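Local coordinates for protein similar to hydroxylamine oxidoreductase (Kuenenia stuttgartiensis, PDB 6H5L) that probably acts as an oxidoreductase, carrying electrons through its covalently bound c-type hemes as part of a large anammox reductase complex, at residues A[224-229]-A[251-256]; A[262-267]-A[272-277]. All coordinates share one frame; numbering follows the deposited sequence.

Interaction 1: A[224-229]-A[251-256]; sequences RQPEAC and KIYEKE. With HEC (heme c), chain H.
The phenol ring of Y253 is met on one face by the ring of P226 and at its edge by the carboxylate of E227. CG of P226 lies 4.0 Å from the Y253 ring centroid and 24° off the ring normal, a CH-pi contact displaced toward the rim, while P226 CD reaches the phenol carbon CZ of Y253 at 3.4 Å. In the plane of the ring, at the corner between CE2 and the hydroxyl, sits CD of E227, the carboxylate turned 49° from the ring plane. Y253 OH donates to E227 OE2 at 2.5 Å, and CB of Q225 packs against the same hydroxyl at 3.6 Å. The E227 side chain folds at chi2 (78°), which swings its end toward the phenol. Segment 224-229 leads into a CxxCH heme-binding motif: its first cysteine, C229, is joined by a thioether from SG to CAB of heme c at 1.8 Å, so helix 248-256 packs directly against the peptide that enters the heme attachment site. Replacing Y253 by an alanine would probably leave E227 OE2 without its phenol donor and P226 without an aromatic face to rest on. The phenol oxygen is also hydrogen-bonded to K255 NZ of a neighbouring subunit, which places a positive charge beside the tyrosine-carboxylate pair and may stabilise the buried E227 as an anion. On the helix itself, K251 NZ forms a salt bridge with E254 OE1 at 2.6 Å, approaching nearly in line with the C-O bond.

Interaction 2: A[262-267]-A[272-277]; sequences FTKPLV and GEDYRT. With HEC (heme c), chain G.
K264 and D274 form the charged part of the contact, while F262, L266 and Y275 form the aromatic and apolar part. NZ of K264 donates to OD2 of D274 at 2.9 Å in a salt bridge, meeting the oxygen on its syn side and 29° out of the carboxylate plane. The lysine chain bends at chi3 (92°), and its CD also touches D274 OD2 at 3.4 Å, so the aliphatic part lies against the acid as well. The rings of F262 and Y275 meet obliquely, with planes at 48° and centroids 5.5 Å apart; the nearest approach is from F262 CD1 to Y275 OH at 3.6 Å. From another part of the same segment, L266 CD2 reaches the phenol oxygen of Y275 at 4.0 Å. A water links the two segments by accepting a hydrogen bond from Y275 OH and donating one to the carbonyl O of K264, which gives the phenol a polar partner amid its apolar neighbours. In the next shell, D274 OD2 also takes a hydrogen bond from the backbone N of R270, giving this carboxylate oxygen a second grip, and the ring of Y260 lies against that of Y275. Within 272-277, G272 N bonds to the carbonyl O of Y275 at 2.7 Å and closes the turn that carries D274. Toward the heme, the backbone N of L266 donates to propionate oxygen O2D of heme c at 3.0 Å, and the leucine side chain packs against that propionate. R276 and T277 line the pocket of another heme, so the two arms of this one loop connect the surroundings of two hemes, an arrangement in keeping with the closely spaced cofactors of multiheme c-type cytochromes.

How the interactions relate
Both contacts are buried in the assembly, with centres 12 Å apart, but interaction 2 lies farther from the chain's centre and includes a partly exposed lysine. Interaction 1 sets a helix against a CxxCH approach, whereas interaction 2 folds one loop, the one that follows that helix, back on itself. Their chemistry differs accordingly: one relies on a phenol-carboxylate bond and a proline face, the other on a salt bridge, oblique rings and a water. They are tied directly by R224 NE to F262 O at 2.8 Å and by the E256-R276 salt bridge. Y260 touches Y253 of one and Y275 of the other, and both contacts border a second subunit.

Interaction 1: A[224-229]-A[251-256]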
loop_
_atom_site.group_PDB
_atom_site.type_symbol
_atom_site.label_atom_id
_atom_site.label_comp_id
_atom_site.label_asym_id
_atom_site.label_seq_id
_atom_site.Cartn_x
_atom_site.Cartn_y
_atom_site.Cartn_z
ATOM N N ARG A 224 15.005 -9.762 26.900
ATOM C CA ARG A 224 13.701 -10.094 27.458
ATOM C C ARG A 224 13.110 -11.378 26.894
ATOM O O ARG A 224 12.132 -11.887 27.455
ATOM C CB ARG A 224 12.724 -8.933 27.233
ATOM C CG ARG A 224 13.024 -7.710 28.086
ATOM C CD ARG A 224 11.905 -6.689 28.018
ATOM N NE ARG A 224 12.026 -5.787 26.879
ATOM C CZ ARG A 224 12.520 -4.555 26.953
ATOM N NH1 ARG A 224 12.946 -4.080 28.116
ATOM N NH2 ARG A 224 12.585 -3.798 25.867
ATOM N N GLN A 225 13.671 -11.917 25.803
ATOM C CA GLN A 225 13.064 -13.169 25.367
ATOM C C GLN A 225 13.700 -14.351 26.096
ATOM O O GLN A 225 14.889 -14.312 26.425
ATOM C CB GLN A 225 13.205 -13.340 23.859
ATOM C CG GLN A 225 14.391 -12.624 23.243
ATOM C CD GLN A 225 14.222 -12.406 21.751
ATOM O OE1 GLN A 225 13.107 -12.220 21.261
ATOM N NE2 GLN A 225 15.329 -12.429 21.020
ATOM N N PRO A 226 12.913 -15.402 26.358
ATOM C CA PRO A 226 13.411 -16.516 27.184
ATOM C C PRO A 226 14.678 -17.174 26.664
ATOM O O PRO A 226 15.459 -17.703 27.466
ATOM C CB PRO A 226 12.234 -17.499 27.179
ATOM C CG PRO A 226 11.040 -16.651 26.968
ATOM C CD PRO A 226 11.478 -15.536 26.057
ATOM N N GLU A 227 14.907 -17.159 25.348
ATOM C CA GLU A 227 16.062 -17.852 24.784
ATOM C C GLU A 227 17.388 -17.262 25.247
ATOM O O GLU A 227 18.423 -17.927 25.126
ATOM C CB GLU A 227 15.994 -17.838 23.254
ATOM C CG GLU A 227 14.984 -18.810 22.645
ATOM C CD GLU A 227 13.549 -18.317 22.732
ATOM O OE1 GLU A 227 12.641 -19.043 22.272
ATOM O OE2 GLU A 227 13.326 -17.204 23.252
ATOM N N ALA A 228 17.387 -16.034 25.772
ATOM C CA ALA A 228 18.627 -15.423 26.235
ATOM C C ALA A 228 19.197 -16.112 27.467
ATOM O O ALA A 228 20.395 -15.976 27.738
ATOM C CB ALA A 228 18.403 -13.939 26.529
ATOM N N CYS A 229 18.372 -16.845 28.213
ATOM C CA CYS A 229 18.811 -17.526 29.422
ATOM C C CYS A 229 19.115 -18.999 29.203
ATOM O O CYS A 229 19.665 -19.641 30.103
ATOM C CB CYS A 229 17.744 -17.404 30.517
ATOM S SG CYS A 229 16.773 -15.889 30.457
ATOM N N LYS A 251 5.323 -23.471 25.167
ATOM C CA LYS A 251 4.767 -23.861 23.875
ATOM C C LYS A 251 3.921 -22.742 23.280
ATOM O O LYS A 251 3.955 -22.504 22.067
ATOM C CB LYS A 251 3.941 -25.139 24.018
ATOM C CG LYS A 251 4.776 -26.402 24.140
ATOM C CD LYS A 251 5.660 -26.575 22.918
ATOM C CE LYS A 251 7.100 -26.838 23.314
ATOM N NZ LYS A 251 8.036 -26.648 22.172
ATOM N N ILE A 252 3.158 -22.042 24.120
ATOM C CA ILE A 252 2.338 -20.939 23.633
ATOM C C ILE A 252 3.215 -19.763 23.223
ATOM O O ILE A 252 2.942 -19.087 22.224
ATOM C CB ILE A 252 1.300 -20.540 24.697
ATOM C CG1 ILE A 252 0.253 -21.644 24.854
ATOM C CG2 ILE A 252 0.645 -19.216 24.340
ATOM C CD1 ILE A 252 -0.724 -21.411 25.989
ATOM N N TYR A 253 4.286 -19.504 23.976
ATOM C CA TYR A 253 5.207 -18.436 23.599
ATOM C C TYR A 253 5.885 -18.741 22.270
ATOM O O TYR A 253 5.972 -17.875 21.393
ATOM C CB TYR A 253 6.249 -18.219 24.697
ATOM C CG TYR A 253 7.559 -17.657 24.181
ATOM C CD1 TYR A 253 7.639 -16.359 23.691
ATOM C CD2 TYR A 253 8.716 -18.426 24.188
ATOM C CE1 TYR A 253 8.833 -15.847 23.217
ATOM C CE2 TYR A 253 9.914 -17.921 23.718
ATOM C CZ TYR A 253 9.967 -16.632 23.234
ATOM O OH TYR A 253 11.159 -16.127 22.768
ATOM N N GLU A 254 6.373 -19.972 22.101
ATOM C CA GLU A 254 7.093 -20.317 20.878
ATOM C C GLU A 254 6.196 -20.238 19.648
ATOM O O GLU A 254 6.672 -19.922 18.551
ATOM C CB GLU A 254 7.707 -21.709 21.008
ATOM C CG GLU A 254 8.947 -21.744 21.890
ATOM C CD GLU A 254 9.137 -23.075 22.591
ATOM O OE1 GLU A 254 8.472 -24.059 22.202
ATOM O OE2 GLU A 254 9.948 -23.132 23.541
ATOM N N LYS A 255 4.903 -20.518 19.803
ATOM C CA LYS A 255 3.976 -20.497 18.680
ATOM C C LYS A 255 3.239 -19.172 18.522
ATOM O O LYS A 255 2.598 -18.961 17.487
ATOM C CB LYS A 255 2.962 -21.638 18.814
ATOM C CG LYS A 255 3.582 -23.025 18.721
ATOM C CD LYS A 255 4.449 -23.167 17.474
ATOM C CE LYS A 255 3.626 -23.068 16.194
ATOM N NZ LYS A 255 4.480 -23.120 14.973
ATOM N N GLU A 256 3.314 -18.278 19.508
ATOM C CA GLU A 256 2.696 -16.959 19.410
ATOM C C GLU A 256 3.714 -15.833 19.553
ATOM O O GLU A 256 3.325 -14.685 19.788
ATOM C CB GLU A 256 1.594 -16.796 20.462
ATOM C CG GLU A 256 0.435 -17.767 20.328
ATOM C CD GLU A 256 -0.721 -17.414 21.248
ATOM O OE1 GLU A 256 -0.831 -16.231 21.632
ATOM O OE2 GLU A 256 -1.517 -18.314 21.592
HETATM FE FE HEC H . 21.071 -17.342 35.673
HETATM C CHA HEC H . 21.715 -18.197 38.926
HETATM C CHB HEC H . 17.757 -16.813 36.471
HETATM C CHC HEC H . 20.433 -16.274 32.454
HETATM C CHD HEC H . 24.198 -18.334 34.703
HETATM N NA HEC H . 19.944 -17.488 37.374
HETATM C C1A HEC H . 20.418 -17.843 38.624
HETATM C C2A HEC H . 19.307 -17.776 39.552
HETATM C C3A HEC H . 18.220 -17.397 38.878
HETATM C C4A HEC H . 18.595 -17.207 37.491
HETATM C CMA HEC H . 16.808 -17.195 39.469
HETATM C CAA HEC H . 19.362 -18.084 41.061
HETATM C CBA HEC H . 18.962 -19.533 41.295
HETATM C CGA HEC H . 18.724 -19.743 42.764
HETATM O O1A HEC H . 18.883 -20.898 43.223
HETATM O O2A HEC H . 18.386 -18.762 43.475
HETATM N NB HEC H . 19.390 -16.709 34.640
HETATM C C1B HEC H . 18.146 -16.471 35.193
HETATM C C2B HEC H . 17.332 -15.798 34.199
HETATM C C3B HEC H . 18.069 -15.654 33.091
HETATM C C4B HEC H . 19.381 -16.221 33.345
HETATM C CMB HEC H . 15.862 -15.360 34.399
HETATM C CAB HEC H . 17.636 -15.001 31.757
HETATM C CBB HEC H . 17.329 -13.494 31.907
HETATM N NC HEC H . 22.096 -17.339 33.904
HETATM C C1C HEC H . 21.687 -16.793 32.703
HETATM C C2C HEC H . 22.854 -16.658 31.849
HETATM C C3C HEC H . 23.805 -17.435 32.392
HETATM C C4C HEC H . 23.405 -17.740 33.748
HETATM C CMC HEC H . 22.729 -16.370 30.335
HETATM C CAC HEC H . 25.217 -17.738 31.838
HETATM C CBC HEC H . 26.163 -16.569 32.171
HETATM N ND HEC H . 22.713 -18.122 36.666
HETATM C C1D HEC H . 23.892 -18.505 36.035
HETATM C C2D HEC H . 24.764 -19.119 37.008
HETATM C C3D HEC H . 23.987 -19.079 38.332
HETATM C C4D HEC H . 22.728 -18.441 38.022
HETATM C CMD HEC H . 26.171 -19.690 36.744
HETATM C CAD HEC H . 24.433 -19.599 39.713
HETATM C CBD HEC H . 25.746 -18.954 40.135
HETATM C CGD HEC H . 26.106 -19.453 41.507
HETATM O O1D HEC H . 26.225 -18.616 42.438
HETATM O O2D HEC H . 26.257 -20.691 41.665
#

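Interaction 2: A[262-267]-A[272-277]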
loop_
_atom_site.group_PDB
_atom_site.type_symbol
_atom_site.label_atom_id
_atom_site.label_comp_id
_atom_site.label_asym_id
_atom_site.label_seq_id
_atom_site.Cartn_x
_atom_site.Cartn_y
_atom_site.Cartn_z
ATOM N N PHE A 262 8.166 -7.480 22.690
ATOM C CA PHE A 262 9.368 -7.441 23.512
ATOM C C PHE A 262 10.033 -6.071 23.531
ATOM O O PHE A 262 11.050 -5.906 24.211
ATOM C CB PHE A 262 10.369 -8.498 23.039
ATOM C CG PHE A 262 9.956 -9.906 23.355
ATOM C CD1 PHE A 262 9.936 -10.357 24.666
ATOM C CD2 PHE A 262 9.590 -10.782 22.344
ATOM C CE1 PHE A 262 9.556 -11.651 24.965
ATOM C CE2 PHE A 262 9.210 -12.077 22.635
ATOM C CZ PHE A 262 9.193 -12.512 23.948
ATOM N N THR A 263 9.490 -5.091 22.807
ATOM C CA THR A 263 10.011 -3.733 22.876
ATOM C C THR A 263 9.578 -3.011 24.144
ATOM O O THR A 263 10.182 -1.993 24.500
ATOM C CB THR A 263 9.567 -2.922 21.654
ATOM O OG1 THR A 263 8.146 -2.738 21.688
ATOM C CG2 THR A 263 9.946 -3.641 20.369
ATOM N N LYS A 264 8.553 -3.512 24.829
ATOM C CA LYS A 264 8.039 -2.876 26.035
ATOM C C LYS A 264 8.799 -3.381 27.255
ATOM O O LYS A 264 8.979 -4.596 27.403
ATOM C CB LYS A 264 6.551 -3.159 26.203
ATOM C CG LYS A 264 5.721 -2.863 24.963
ATOM C CD LYS A 264 4.248 -3.187 25.170
ATOM C CE LYS A 264 3.466 -1.979 25.668
ATOM N NZ LYS A 264 1.998 -2.239 25.663
ATOM N N PRO A 265 9.267 -2.495 28.132
ATOM C CA PRO A 265 9.844 -2.953 29.400
ATOM C C PRO A 265 8.829 -3.751 30.204
ATOM O O PRO A 265 7.616 -3.651 30.004
ATOM C CB PRO A 265 10.232 -1.649 30.112
ATOM C CG PRO A 265 9.475 -0.567 29.396
ATOM C CD PRO A 265 9.341 -1.034 27.983
ATOM N N LEU A 266 9.352 -4.561 31.130
ATOM C CA LEU A 266 8.517 -5.532 31.833
ATOM C C LEU A 266 7.390 -4.855 32.603
ATOM O O LEU A 266 6.272 -5.381 32.666
ATOM C CB LEU A 266 9.380 -6.376 32.771
ATOM C CG LEU A 266 10.389 -7.291 32.080
ATOM C CD1 LEU A 266 11.398 -7.830 33.079
ATOM C CD2 LEU A 266 9.669 -8.429 31.374
ATOM N N VAL A 267 7.658 -3.684 33.187
ATOM C CA VAL A 267 6.636 -3.003 33.972
ATOM C C VAL A 267 5.507 -2.472 33.095
ATOM O O VAL A 267 4.405 -2.221 33.596
ATOM C CB VAL A 267 7.271 -1.872 34.806
ATOM C CG1 VAL A 267 7.559 -0.652 33.939
ATOM C CG2 VAL A 267 6.382 -1.508 35.989
ATOM N N GLY A 272 -1.569 -10.866 29.230
ATOM C CA GLY A 272 -2.664 -11.366 28.422
ATOM C C GLY A 272 -2.696 -10.779 27.025
ATOM O O GLY A 272 -2.968 -11.491 26.052
ATOM N N GLU A 273 -2.419 -9.480 26.911
ATOM C CA GLU A 273 -2.449 -8.791 25.626
ATOM C C GLU A 273 -1.076 -8.685 24.978
ATOM O O GLU A 273 -0.953 -8.878 23.763
ATOM C CB GLU A 273 -3.052 -7.393 25.792
ATOM C CG GLU A 273 -4.528 -7.396 26.155
ATOM C CD GLU A 273 -5.132 -6.007 26.147
ATOM O OE1 GLU A 273 -5.127 -5.345 27.206
ATOM O OE2 GLU A 273 -5.603 -5.574 25.074
ATOM N N ASP A 274 -0.038 -8.384 25.758
ATOM C CA ASP A 274 1.320 -8.328 25.228
ATOM C C ASP A 274 2.016 -9.682 25.322
ATOM O O ASP A 274 2.625 -10.135 24.349
ATOM C CB ASP A 274 2.127 -7.253 25.960
ATOM C CG ASP A 274 1.577 -5.861 25.730
ATOM O OD1 ASP A 274 0.996 -5.628 24.648
ATOM O OD2 ASP A 274 1.721 -5.003 26.628
ATOM N N TYR A 275 1.942 -10.329 26.481
ATOM C CA TYR A 275 2.328 -11.726 26.639
ATOM C C TYR A 275 1.071 -12.532 26.934
ATOM O O TYR A 275 0.310 -12.174 27.838
ATOM C CB TYR A 275 3.320 -11.935 27.790
ATOM C CG TYR A 275 4.648 -11.202 27.736
ATOM C CD1 TYR A 275 4.998 -10.391 26.663
ATOM C CD2 TYR A 275 5.561 -11.337 28.777
ATOM C CE1 TYR A 275 6.217 -9.729 26.638
ATOM C CE2 TYR A 275 6.775 -10.686 28.758
ATOM C CZ TYR A 275 7.100 -9.883 27.689
ATOM O OH TYR A 275 8.315 -9.234 27.675
ATOM N N ARG A 276 0.849 -13.614 26.187
ATOM C CA ARG A 276 -0.223 -14.517 26.595
ATOM C C ARG A 276 0.227 -15.413 27.740
ATOM O O ARG A 276 -0.531 -15.641 28.690
ATOM C CB ARG A 276 -0.716 -15.367 25.423
ATOM C CG ARG A 276 -1.948 -16.184 25.801
ATOM C CD ARG A 276 -2.303 -17.267 24.795
ATOM N NE ARG A 276 -3.265 -18.206 25.369
ATOM C CZ ARG A 276 -3.691 -19.315 24.770
ATOM N NH1 ARG A 276 -3.245 -19.642 23.565
ATOM N NH2 ARG A 276 -4.566 -20.101 25.384
ATOM N N THR A 277 1.453 -15.924 27.665
ATOM C CA THR A 277 2.084 -16.693 28.724
ATOM C C THR A 277 3.374 -16.000 29.154
ATOM O O THR A 277 3.990 -15.282 28.360
ATOM C CB THR A 277 2.389 -18.127 28.267
ATOM O OG1 THR A 277 3.187 -18.100 27.079
ATOM C CG2 THR A 277 1.098 -18.882 27.997
HETATM FE FE HEC G . 20.460 -5.962 31.523
HETATM C CHA HEC G . 17.638 -4.279 30.521
HETATM C CHB HEC G . 22.237 -3.022 31.369
HETATM C CHC HEC G . 23.178 -7.495 33.012
HETATM C CHD HEC G . 18.869 -8.958 31.327
HETATM N NA HEC G . 20.023 -4.015 31.027
HETATM C C1A HEC G . 18.784 -3.535 30.653
HETATM C C2A HEC G . 18.894 -2.112 30.420
HETATM C C3A HEC G . 20.159 -1.759 30.655
HETATM C C4A HEC G . 20.900 -2.948 31.041
HETATM C CMA HEC G . 20.724 -0.330 30.531
HETATM C CAA HEC G . 17.742 -1.175 29.991
HETATM C CBA HEC G . 17.749 -0.965 28.480
HETATM C CGA HEC G . 16.615 -0.044 28.108
HETATM O O1A HEC G . 15.675 0.115 28.929
HETATM O O2A HEC G . 16.648 0.528 26.988
HETATM N NB HEC G . 22.384 -5.391 32.023
HETATM C C1B HEC G . 22.845 -4.088 32.000
HETATM C C2B HEC G . 24.080 -4.044 32.755
HETATM C C3B HEC G . 24.346 -5.276 33.204
HETATM C C4B HEC G . 23.283 -6.148 32.753
HETATM C CMB HEC G . 24.925 -2.774 32.977
HETATM C CAB HEC G . 25.551 -5.725 34.061
HETATM C CBB HEC G . 25.419 -5.195 35.507
HETATM N NC HEC G . 20.943 -7.872 32.067
HETATM C C1C HEC G . 22.106 -8.293 32.681
HETATM C C2C HEC G . 21.949 -9.689 33.032
HETATM C C3C HEC G . 20.823 -10.123 32.450
HETATM C C4C HEC G . 20.123 -8.971 31.907
HETATM C CMC HEC G . 23.093 -10.575 33.576
HETATM C CAC HEC G . 20.278 -11.568 32.484
HETATM C CBC HEC G . 19.896 -11.954 33.932
HETATM N ND HEC G . 18.565 -6.533 30.946
HETATM C C1D HEC G . 18.099 -7.839 31.080
HETATM C C2D HEC G . 16.663 -7.825 30.917
HETATM C C3D HEC G . 16.280 -6.364 30.667
HETATM C C4D HEC G . 17.524 -5.638 30.703
HETATM C CMD HEC G . 15.704 -9.024 30.979
HETATM C CAD HEC G . 14.867 -5.788 30.438
HETATM C CBD HEC G . 14.471 -5.030 31.704
HETATM C CGD HEC G . 12.991 -4.759 31.745
HETATM O O1D HEC G . 12.491 -4.340 32.820
HETATM O O2D HEC G . 12.308 -4.965 30.709
HETATM O O HOH W 1 8.437 -6.941 26.592
#